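Local coordinates for ornithine carbamoyltransferase, anabolic (Campylobacter jejuni subsp. jejuni, PDB 3TPF), which catalyses the reversible transfer of the carbamoyl group of carbamoyl phosphate to L-ornithine, yielding L-citrulline for arginine biosynthesis, at residues W162-A167 and W188-K193; M2-T7 and E107-S112; N21-L26 and V293-C298. All blocks are in the same frame, centred on the assembly; numbering follows the deposited sequence.

Interaction 1: residues W162-A167 and W188-K193; sequences WLITAA and WEFAMK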
loop_
_atom_site.group_PDB
_atom_site.type_symbol
_atom_site.label_atom_id
_atom_site.label_comp_id
_atom_site.label_asym_id
_atom_site.label_seq_id
_atom_site.Cartn_x
_atom_site.Cartn_y
_atom_site.Cartn_z
ATOM N N TRP B 162 11.463 -9.145 -27.354
ATOM C CA TRP B 162 11.542 -10.481 -28.039
ATOM C C TRP B 162 12.600 -10.502 -29.129
ATOM O O TRP B 162 13.326 -11.477 -29.295
ATOM C CB TRP B 162 10.203 -11.018 -28.527
ATOM C CG TRP B 162 9.661 -12.056 -27.530
ATOM C CD1 TRP B 162 8.577 -11.914 -26.778
ATOM C CD2 TRP B 162 10.258 -13.313 -27.128
ATOM N NE1 TRP B 162 8.456 -12.985 -25.917
ATOM C CE2 TRP B 162 9.460 -13.859 -26.138
ATOM C CE3 TRP B 162 11.382 -13.997 -27.513
ATOM C CZ2 TRP B 162 9.705 -15.062 -25.535
ATOM C CZ3 TRP B 162 11.642 -15.212 -26.917
ATOM C CH2 TRP B 162 10.809 -15.722 -25.915
ATOM N N LEU B 163 12.707 -9.397 -29.820
ATOM C CA LEU B 163 13.636 -9.345 -30.948
ATOM C C LEU B 163 15.038 -9.563 -30.415
ATOM O O LEU B 163 15.766 -10.450 -30.859
ATOM C CB LEU B 163 13.538 -8.012 -31.725
ATOM C CG LEU B 163 14.601 -7.662 -32.754
ATOM C CD1 LEU B 163 14.720 -8.807 -33.752
ATOM C CD2 LEU B 163 14.303 -6.324 -33.441
ATOM N N ILE B 164 15.336 -8.779 -29.397
ATOM C CA ILE B 164 16.615 -8.795 -28.687
ATOM C C ILE B 164 16.962 -10.121 -28.089
ATOM O O ILE B 164 18.079 -10.594 -28.226
ATOM C CB ILE B 164 16.533 -7.843 -27.487
ATOM C CG1 ILE B 164 16.775 -6.433 -27.980
ATOM C CG2 ILE B 164 17.431 -8.232 -26.305
ATOM C CD1 ILE B 164 16.311 -5.414 -26.949
ATOM N N THR B 165 16.019 -10.670 -27.349
ATOM C CA THR B 165 16.262 -11.911 -26.615
ATOM C C THR B 165 16.466 -13.062 -27.602
ATOM O O THR B 165 17.317 -13.934 -27.398
ATOM C CB THR B 165 15.088 -12.291 -25.728
ATOM O OG1 THR B 165 14.824 -11.223 -24.848
ATOM C CG2 THR B 165 15.377 -13.555 -24.955
ATOM N N ALA B 166 15.690 -13.042 -28.684
ATOM C CA ALA B 166 15.828 -14.033 -29.759
ATOM C C ALA B 166 17.260 -13.987 -30.293
ATOM O O ALA B 166 17.947 -14.993 -30.480
ATOM C CB ALA B 166 14.832 -13.693 -30.844
ATOM N N ALA B 167 17.682 -12.754 -30.455
ATOM C CA ALA B 167 18.957 -12.418 -31.034
ATOM C C ALA B 167 20.093 -12.947 -30.168
ATOM O O ALA B 167 21.139 -13.455 -30.712
ATOM C CB ALA B 167 19.093 -10.890 -31.170
ATOM N N TRP B 188 17.217 -2.652 -33.980
ATOM C CA TRP B 188 17.292 -3.625 -35.081
ATOM C C TRP B 188 18.739 -3.933 -35.413
ATOM O O TRP B 188 19.108 -5.078 -35.624
ATOM C CB TRP B 188 16.554 -3.095 -36.312
ATOM C CG TRP B 188 16.555 -4.019 -37.500
ATOM C CD1 TRP B 188 17.322 -3.875 -38.605
ATOM C CD2 TRP B 188 15.726 -5.180 -37.746
ATOM N NE1 TRP B 188 17.028 -4.859 -39.509
ATOM C CE2 TRP B 188 16.062 -5.677 -39.005
ATOM C CE3 TRP B 188 14.742 -5.838 -37.021
ATOM C CZ2 TRP B 188 15.480 -6.811 -39.558
ATOM C CZ3 TRP B 188 14.135 -6.985 -37.584
ATOM C CH2 TRP B 188 14.525 -7.456 -38.830
ATOM N N GLU B 189 19.543 -2.893 -35.416
ATOM C CA GLU B 189 20.954 -3.064 -35.640
ATOM C C GLU B 189 21.574 -3.943 -34.588
ATOM O O GLU B 189 22.380 -4.792 -34.894
ATOM C CB GLU B 189 21.712 -1.743 -35.739
ATOM C CG GLU B 189 22.740 -1.830 -36.844
ATOM C CD GLU B 189 22.158 -2.330 -38.188
ATOM O OE1 GLU B 189 22.541 -3.424 -38.687
ATOM O OE2 GLU B 189 21.292 -1.627 -38.759
ATOM N N PHE B 190 21.221 -3.738 -33.344
ATOM C CA PHE B 190 21.803 -4.554 -32.274
ATOM C C PHE B 190 21.505 -6.018 -32.537
ATOM O O PHE B 190 22.344 -6.882 -32.313
ATOM C CB PHE B 190 21.251 -4.147 -30.926
ATOM C CG PHE B 190 21.514 -5.142 -29.841
ATOM C CD1 PHE B 190 20.637 -6.197 -29.600
ATOM C CD2 PHE B 190 22.616 -5.024 -29.021
ATOM C CE1 PHE B 190 20.873 -7.112 -28.585
ATOM C CE2 PHE B 190 22.845 -5.947 -27.990
ATOM C CZ PHE B 190 21.977 -6.988 -27.790
ATOM N N ALA B 191 20.274 -6.283 -32.949
ATOM C CA ALA B 191 19.804 -7.635 -33.150
ATOM C C ALA B 191 20.548 -8.270 -34.331
ATOM O O ALA B 191 20.946 -9.439 -34.295
ATOM C CB ALA B 191 18.322 -7.642 -33.417
HETATM N N MSE B 192 20.753 -7.490 -35.375
HETATM C CA MSE B 192 21.477 -8.008 -36.530
HETATM C C MSE B 192 22.830 -8.473 -36.099
HETATM O O MSE B 192 23.236 -9.597 -36.372
HETATM C CB MSE B 192 21.574 -6.994 -37.641
HETATM C CG MSE B 192 20.263 -6.754 -38.394
HETATM SE SE MSE B 192 19.196 -8.391 -38.756
HETATM C CE MSE B 192 19.114 -8.385 -40.741
ATOM N N LYS B 193 23.519 -7.622 -35.364
ATOM C CA LYS B 193 24.860 -7.936 -34.868
ATOM C C LYS B 193 24.875 -9.175 -33.956
ATOM O O LYS B 193 25.715 -10.068 -34.072
ATOM C CB LYS B 193 25.491 -6.717 -34.164
ATOM C CG LYS B 193 26.225 -5.767 -35.142
ATOM C CD LYS B 193 26.889 -4.562 -34.452
#
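Leu163 reaches from helix 157-169 into the groove between Trp188 and Ala191 of helix 185-198, and its branches divide the work. The torsion chi1 of 168°, with CG anti to the backbone N, sets both methyl branches against the second helix. Its CD2 meets the benzo part of the indole, 3.6 Å from Trp188 CE3, and the two side chains cross at about a right angle. Leu163 CG lies 3.8 Å from Ala191 CB, and CD1 touches the same methyl. The selenium of Met192, a selenomethionine, lies over one face of the indole near its rim. One residue on, Ile164 presents CG1 to a second ring, 4.2 Å from Phe190 CD1 and equally near CE1, again with the side chains nearly perpendicular. At Ala167, a helical turn after Leu163, the backbones come closest, with 5.3 Å between Ala167 CA and Ala191 CA; Ala167 CB is 3.9 Å from Ala191 CA. This wholly apolar contact joins helices running almost parallel, with axes 8.8 Å apart at an angle of 16°. They are the helices of consecutive beta-alpha-beta units in the Rossmann-like ornithine-binding domain. Leu163, Ala167 and Trp188 all also pack on Ile202 of strand 201-205, placing both helices on one side of the parallel sheet, while Trp162 faces helix 126-138 and Arg9 makes a cation-pi contact with Phe190.

Interaction 2: residues M2-T7 and E107-S112; sequences MKHFLT and EFARYS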
loop_
_atom_site.group_PDB
_atom_site.type_symbol
_atom_site.label_atom_id
_atom_site.label_comp_id
_atom_site.label_asym_id
_atom_site.label_seq_id
_atom_site.Cartn_x
_atom_site.Cartn_y
_atom_site.Cartn_z
HETATM N N MSE B 2 28.683 -2.478 -10.781
HETATM C CA MSE B 2 27.412 -2.958 -10.322
HETATM C C MSE B 2 26.449 -2.954 -11.444
HETATM O O MSE B 2 26.339 -1.982 -12.204
HETATM C CB MSE B 2 26.943 -2.007 -9.256
HETATM C CG MSE B 2 25.759 -2.574 -8.472
HETATM SE SE MSE B 2 24.368 -1.195 -8.185
HETATM C CE MSE B 2 25.542 0.188 -7.351
ATOM N N LYS B 3 25.717 -4.038 -11.531
ATOM C CA LYS B 3 24.811 -4.249 -12.629
ATOM C C LYS B 3 23.313 -4.024 -12.224
ATOM O O LYS B 3 22.849 -4.528 -11.220
ATOM C CB LYS B 3 25.075 -5.616 -13.256
ATOM C CG LYS B 3 26.367 -5.612 -14.103
ATOM C CD LYS B 3 26.161 -5.647 -15.635
ATOM C CE LYS B 3 26.552 -6.984 -16.269
ATOM N NZ LYS B 3 25.768 -7.265 -17.507
ATOM N N HIS B 4 22.639 -3.212 -13.030
ATOM C CA HIS B 4 21.205 -3.109 -13.108
ATOM C C HIS B 4 20.572 -4.105 -14.112
ATOM O O HIS B 4 21.242 -4.711 -14.928
ATOM C CB HIS B 4 20.853 -1.718 -13.574
ATOM C CG HIS B 4 21.479 -0.657 -12.757
ATOM N ND1 HIS B 4 21.005 -0.331 -11.521
ATOM C CD2 HIS B 4 22.540 0.155 -12.972
ATOM C CE1 HIS B 4 21.757 0.622 -10.992
ATOM N NE2 HIS B 4 22.671 0.965 -11.868
ATOM N N PHE B 5 19.256 -4.205 -14.101
ATOM C CA PHE B 5 18.531 -5.065 -15.042
ATOM C C PHE B 5 17.474 -4.191 -15.815
ATOM O O PHE B 5 16.323 -4.163 -15.522
ATOM C CB PHE B 5 17.893 -6.229 -14.295
ATOM C CG PHE B 5 17.309 -7.245 -15.214
ATOM C CD1 PHE B 5 18.086 -8.295 -15.728
ATOM C CD2 PHE B 5 16.034 -7.137 -15.633
ATOM C CE1 PHE B 5 17.587 -9.203 -16.642
ATOM C CE2 PHE B 5 15.518 -8.017 -16.557
ATOM C CZ PHE B 5 16.300 -9.044 -17.095
ATOM N N LEU B 6 17.908 -3.422 -16.748
ATOM C CA LEU B 6 17.038 -2.493 -17.490
ATOM C C LEU B 6 16.600 -3.045 -18.815
ATOM O O LEU B 6 15.643 -2.579 -19.394
ATOM C CB LEU B 6 17.797 -1.178 -17.758
ATOM C CG LEU B 6 18.399 -0.517 -16.476
ATOM C CD1 LEU B 6 19.015 0.840 -16.722
ATOM C CD2 LEU B 6 17.352 -0.371 -15.400
ATOM N N THR B 7 17.403 -3.932 -19.370
ATOM C CA THR B 7 17.108 -4.622 -20.624
ATOM C C THR B 7 17.943 -5.892 -20.779
ATOM O O THR B 7 19.092 -5.947 -20.365
ATOM C CB THR B 7 17.392 -3.746 -21.862
ATOM O OG1 THR B 7 17.264 -4.561 -23.040
ATOM C CG2 THR B 7 18.776 -3.166 -21.787
ATOM N N GLU B 107 18.365 7.405 -15.800
ATOM C CA GLU B 107 18.735 8.531 -14.933
ATOM C C GLU B 107 18.734 8.105 -13.454
ATOM O O GLU B 107 19.602 8.483 -12.696
ATOM C CB GLU B 107 17.766 9.704 -15.136
ATOM C CG GLU B 107 17.932 10.852 -14.147
ATOM C CD GLU B 107 19.159 11.757 -14.387
ATOM O OE1 GLU B 107 19.966 11.529 -15.350
ATOM O OE2 GLU B 107 19.300 12.720 -13.587
ATOM N N PHE B 108 17.741 7.336 -13.061
ATOM C CA PHE B 108 17.693 6.810 -11.692
ATOM C C PHE B 108 18.866 5.865 -11.412
ATOM O O PHE B 108 19.513 5.981 -10.392
ATOM C CB PHE B 108 16.386 6.065 -11.473
ATOM C CG PHE B 108 16.057 5.820 -10.038
ATOM C CD1 PHE B 108 16.714 4.795 -9.324
ATOM C CD2 PHE B 108 15.048 6.539 -9.414
ATOM C CE1 PHE B 108 16.378 4.538 -8.022
ATOM C CE2 PHE B 108 14.689 6.254 -8.127
ATOM C CZ PHE B 108 15.353 5.244 -7.427
ATOM N N ALA B 109 19.109 4.920 -12.322
ATOM C CA ALA B 109 20.184 3.873 -12.164
ATOM C C ALA B 109 21.508 4.556 -12.003
ATOM O O ALA B 109 22.374 4.153 -11.223
ATOM C CB ALA B 109 20.238 2.949 -13.357
ATOM N N ARG B 110 21.610 5.644 -12.733
ATOM C CA ARG B 110 22.812 6.421 -12.785
ATOM C C ARG B 110 23.152 6.925 -11.389
ATOM O O ARG B 110 24.311 7.049 -11.048
ATOM C CB ARG B 110 22.566 7.585 -13.726
ATOM C CG ARG B 110 23.685 8.253 -14.484
ATOM C CD ARG B 110 22.915 9.097 -15.566
ATOM N NE ARG B 110 22.743 8.406 -16.842
ATOM C CZ ARG B 110 21.829 8.725 -17.775
ATOM N NH1 ARG B 110 20.974 9.743 -17.579
ATOM N NH2 ARG B 110 21.764 8.027 -18.927
ATOM N N TYR B 111 22.149 7.234 -10.579
ATOM C CA TYR B 111 22.366 7.748 -9.210
ATOM C C TYR B 111 21.996 6.769 -8.078
ATOM O O TYR B 111 21.986 7.170 -6.912
ATOM C CB TYR B 111 21.571 9.045 -9.024
ATOM C CG TYR B 111 22.133 10.193 -9.797
ATOM C CD1 TYR B 111 23.231 10.903 -9.328
ATOM C CD2 TYR B 111 21.593 10.559 -11.020
ATOM C CE1 TYR B 111 23.757 11.954 -10.055
ATOM C CE2 TYR B 111 22.107 11.616 -11.735
ATOM C CZ TYR B 111 23.182 12.320 -11.256
ATOM O OH TYR B 111 23.677 13.394 -12.011
ATOM N N SER B 112 21.600 5.538 -8.406
ATOM C CA SER B 112 21.104 4.616 -7.377
ATOM C C SER B 112 22.155 3.713 -6.884
ATOM O O SER B 112 22.696 2.966 -7.629
ATOM C CB SER B 112 19.967 3.741 -7.909
ATOM O OG SER B 112 19.519 2.841 -6.897
#
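His4 swings its imidazole over Ala109 through two torsions: CG stands anti to the carbonyl carbon (chi1 -53°), and chi2 of -76° turns the ring broadside to the helix. Ala109 CB then sits above the middle of one ring face, 3.5 Å from the His4 centroid and 11° off the ring normal, a CH-pi contact. Leu6, two residues further on and with a similar first torsion, approaches the same methyl, Leu6 CD1 lying 4.2 Å from Ala109 CB. Met2, His4 and Leu6, at every second position, thus all turn to the helical segment. At the imidazole edge, near the ring plane, comes the carbonyl of Ser112, with 4.2 Å between His4 CE1 and Ser112 O. The methyl of Met2, a poorly ordered selenomethionine, reaches the same carbonyl oxygen, at 4.0 Å from Met2 CE to Ser112 O. Backbone hydrogen bonds between Phe5 and both Val116 and Asn118 lay the N-terminal chain along strand 116-118, an edge strand of its sheet within this chain. Ala109 and Phe108 of helix 102-111 pack on Val116 of the same strand. His4 ND1 is hydrogen-bonded to the backbone N of Val116 and must be the acceptor, which fixes the ring's rotation. If the imidazole is neutral, its proton would therefore probably reside on NE2, which lies 3.3 Å from Ala109 O.

Interaction 3: residues N21-L26 and V293-C298; sequences NHASEL and VKALLC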
loop_
_atom_site.group_PDB
_atom_site.type_symbol
_atom_site.label_atom_id
_atom_site.label_comp_id
_atom_site.label_asym_id
_atom_site.label_seq_id
_atom_site.Cartn_x
_atom_site.Cartn_y
_atom_site.Cartn_z
ATOM N N ASN B 21 16.993 -21.136 -15.529
ATOM C CA ASN B 21 17.195 -22.409 -14.829
ATOM C C ASN B 21 17.040 -22.250 -13.354
ATOM O O ASN B 21 16.632 -23.154 -12.634
ATOM C CB ASN B 21 18.581 -23.042 -15.078
ATOM C CG ASN B 21 18.755 -23.533 -16.497
ATOM O OD1 ASN B 21 17.781 -23.744 -17.281
ATOM N ND2 ASN B 21 20.014 -23.773 -16.837
ATOM N N HIS B 22 17.416 -21.076 -12.880
ATOM C CA HIS B 22 17.367 -20.858 -11.457
ATOM C C HIS B 22 15.877 -20.748 -11.059
ATOM O O HIS B 22 15.468 -21.327 -10.053
ATOM C CB HIS B 22 18.135 -19.595 -11.080
ATOM C CG HIS B 22 18.334 -19.437 -9.602
ATOM N ND1 HIS B 22 18.247 -20.501 -8.739
ATOM C CD2 HIS B 22 18.596 -18.355 -8.835
ATOM C CE1 HIS B 22 18.430 -20.091 -7.500
ATOM N NE2 HIS B 22 18.648 -18.794 -7.532
ATOM N N ALA B 23 15.133 -20.003 -11.875
ATOM C CA ALA B 23 13.693 -19.802 -11.678
ATOM C C ALA B 23 13.058 -21.168 -11.490
ATOM O O ALA B 23 12.308 -21.444 -10.569
ATOM C CB ALA B 23 13.064 -19.048 -12.851
ATOM N N SER B 24 13.464 -22.052 -12.346
ATOM C CA SER B 24 12.932 -23.355 -12.363
ATOM C C SER B 24 13.263 -24.106 -11.075
ATOM O O SER B 24 12.427 -24.793 -10.527
ATOM C CB SER B 24 13.526 -24.074 -13.566
ATOM O OG SER B 24 12.718 -25.133 -13.970
ATOM N N GLU B 25 14.493 -24.009 -10.630
ATOM C CA GLU B 25 14.905 -24.640 -9.360
ATOM C C GLU B 25 14.053 -24.107 -8.214
ATOM O O GLU B 25 13.627 -24.843 -7.329
ATOM C CB GLU B 25 16.390 -24.376 -9.042
ATOM C CG GLU B 25 17.387 -25.349 -9.693
ATOM C CD GLU B 25 18.769 -24.709 -9.963
ATOM O OE1 GLU B 25 19.549 -25.292 -10.744
ATOM O OE2 GLU B 25 19.091 -23.623 -9.373
ATOM N N LEU B 26 13.805 -22.805 -8.267
ATOM C CA LEU B 26 13.090 -22.125 -7.170
ATOM C C LEU B 26 11.618 -22.522 -7.169
ATOM O O LEU B 26 10.991 -22.678 -6.109
ATOM C CB LEU B 26 13.241 -20.609 -7.257
ATOM C CG LEU B 26 14.592 -20.070 -6.801
ATOM C CD1 LEU B 26 14.671 -18.590 -7.205
ATOM C CD2 LEU B 26 14.753 -20.285 -5.293
ATOM N N VAL B 293 11.289 -13.337 -11.678
ATOM C CA VAL B 293 11.693 -12.211 -10.825
ATOM C C VAL B 293 12.518 -12.705 -9.587
ATOM O O VAL B 293 13.558 -12.135 -9.245
ATOM C CB VAL B 293 10.532 -11.340 -10.424
ATOM C CG1 VAL B 293 10.970 -10.349 -9.326
ATOM C CG2 VAL B 293 10.009 -10.605 -11.743
ATOM N N LYS B 294 12.100 -13.792 -8.982
ATOM C CA LYS B 294 12.937 -14.386 -7.909
ATOM C C LYS B 294 14.374 -14.604 -8.295
ATOM O O LYS B 294 15.309 -14.125 -7.638
ATOM C CB LYS B 294 12.346 -15.665 -7.437
ATOM C CG LYS B 294 11.227 -15.469 -6.433
ATOM C CD LYS B 294 10.411 -16.725 -6.324
ATOM C CE LYS B 294 10.122 -17.175 -4.862
ATOM N NZ LYS B 294 9.564 -18.545 -4.802
ATOM N N ALA B 295 14.564 -15.264 -9.427
ATOM C CA ALA B 295 15.927 -15.565 -9.926
ATOM C C ALA B 295 16.668 -14.252 -10.107
ATOM O O ALA B 295 17.850 -14.092 -9.730
ATOM C CB ALA B 295 15.899 -16.336 -11.251
ATOM N N LEU B 296 15.987 -13.329 -10.744
ATOM C CA LEU B 296 16.606 -12.062 -11.121
ATOM C C LEU B 296 17.104 -11.338 -9.886
ATOM O O LEU B 296 18.196 -10.849 -9.831
ATOM C CB LEU B 296 15.534 -11.179 -11.836
ATOM C CG LEU B 296 15.906 -9.857 -12.365
ATOM C CD1 LEU B 296 17.120 -9.933 -13.265
ATOM C CD2 LEU B 296 14.706 -9.395 -13.184
ATOM N N LEU B 297 16.226 -11.229 -8.914
ATOM C CA LEU B 297 16.598 -10.601 -7.662
ATOM C C LEU B 297 17.771 -11.393 -6.991
ATOM O O LEU B 297 18.728 -10.721 -6.537
ATOM C CB LEU B 297 15.455 -10.559 -6.683
ATOM C CG LEU B 297 14.225 -9.729 -6.931
ATOM C CD1 LEU B 297 13.237 -10.145 -5.793
ATOM C CD2 LEU B 297 14.496 -8.228 -7.013
ATOM N N CYS B 298 17.791 -12.721 -6.995
ATOM C CA CYS B 298 18.980 -13.364 -6.396
ATOM C C CYS B 298 20.232 -12.970 -7.158
ATOM O O CYS B 298 21.353 -12.875 -6.599
ATOM C CB CYS B 298 18.871 -14.909 -6.283
ATOM S SG CYS B 298 17.428 -15.433 -5.289
#
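Two helices distant in sequence meet here at a steep angle in a buried interface: helix 13-28 from the start of the chain and helix 279-302 from its end. Their axes come within 8.2 Å, at 114° between their directions. Small residues permit this closeness at the crossing point, where the CA atoms of Ala23 and Ala295 are 5.1 Å apart. Ala295 CB faces the backbone of the other helix, 3.8 Å from Ala23 N, and also touches His22 CB at 4.0 Å. In the aspartate/ornithine carbamoyltransferase fold the C-terminal helix returns from the ornithine-binding domain to pack against the carbamoyl-phosphate domain, and this crossing is part of that return. His22 and Leu26, one turn apart, flank the alanine contact. His22, whose CG is anti to the backbone N (chi1 -170°), turns the edge of its imidazole toward Cys298, with NE2 4.1 Å from Cys298 CB. A hydrogen bond from His22 ND1 to Glu25 OE2, 3.3 Å long, holds the far side of the ring. It meets the anti side of the carboxylate and is tilted from both planes; a carboxylate there would probably favour protonated imidazole. Leu26 CD1 is wedged between the middle of one imidazole face and Lys294 CB, 3.7 Å away, and the side chains of Leu26 and Lys294 cross obliquely. The aliphatic base of Lys294 thus serves the apolar packing, whereas its NZ forms a salt bridge with Glu60. Ala23 of helix 13-28 also touches Phe134 of helix 126-138.

The three contacts lie 20 to 24 Å apart, centre to centre. Interaction 2 belongs to the carbamoyl-phosphate domain and its four-stranded parallel sheet, interaction 1 to the ornithine-binding domain with its five-stranded one. Interaction 3 lies where the C-terminal helix packs onto the carbamoyl-phosphate domain. Along the chain interaction 2 closes before interaction 1 opens; interaction 1 is nested within the long loop closed by interaction 3, which alternates with interaction 2. The N-terminal residues 2-7 link all three: Phe5 packs on Leu296 of interaction 3, and Thr7 touches Ile164 of interaction 1. Both chain ends thus probably help to hold together the two domains, between which the active site of this family lies.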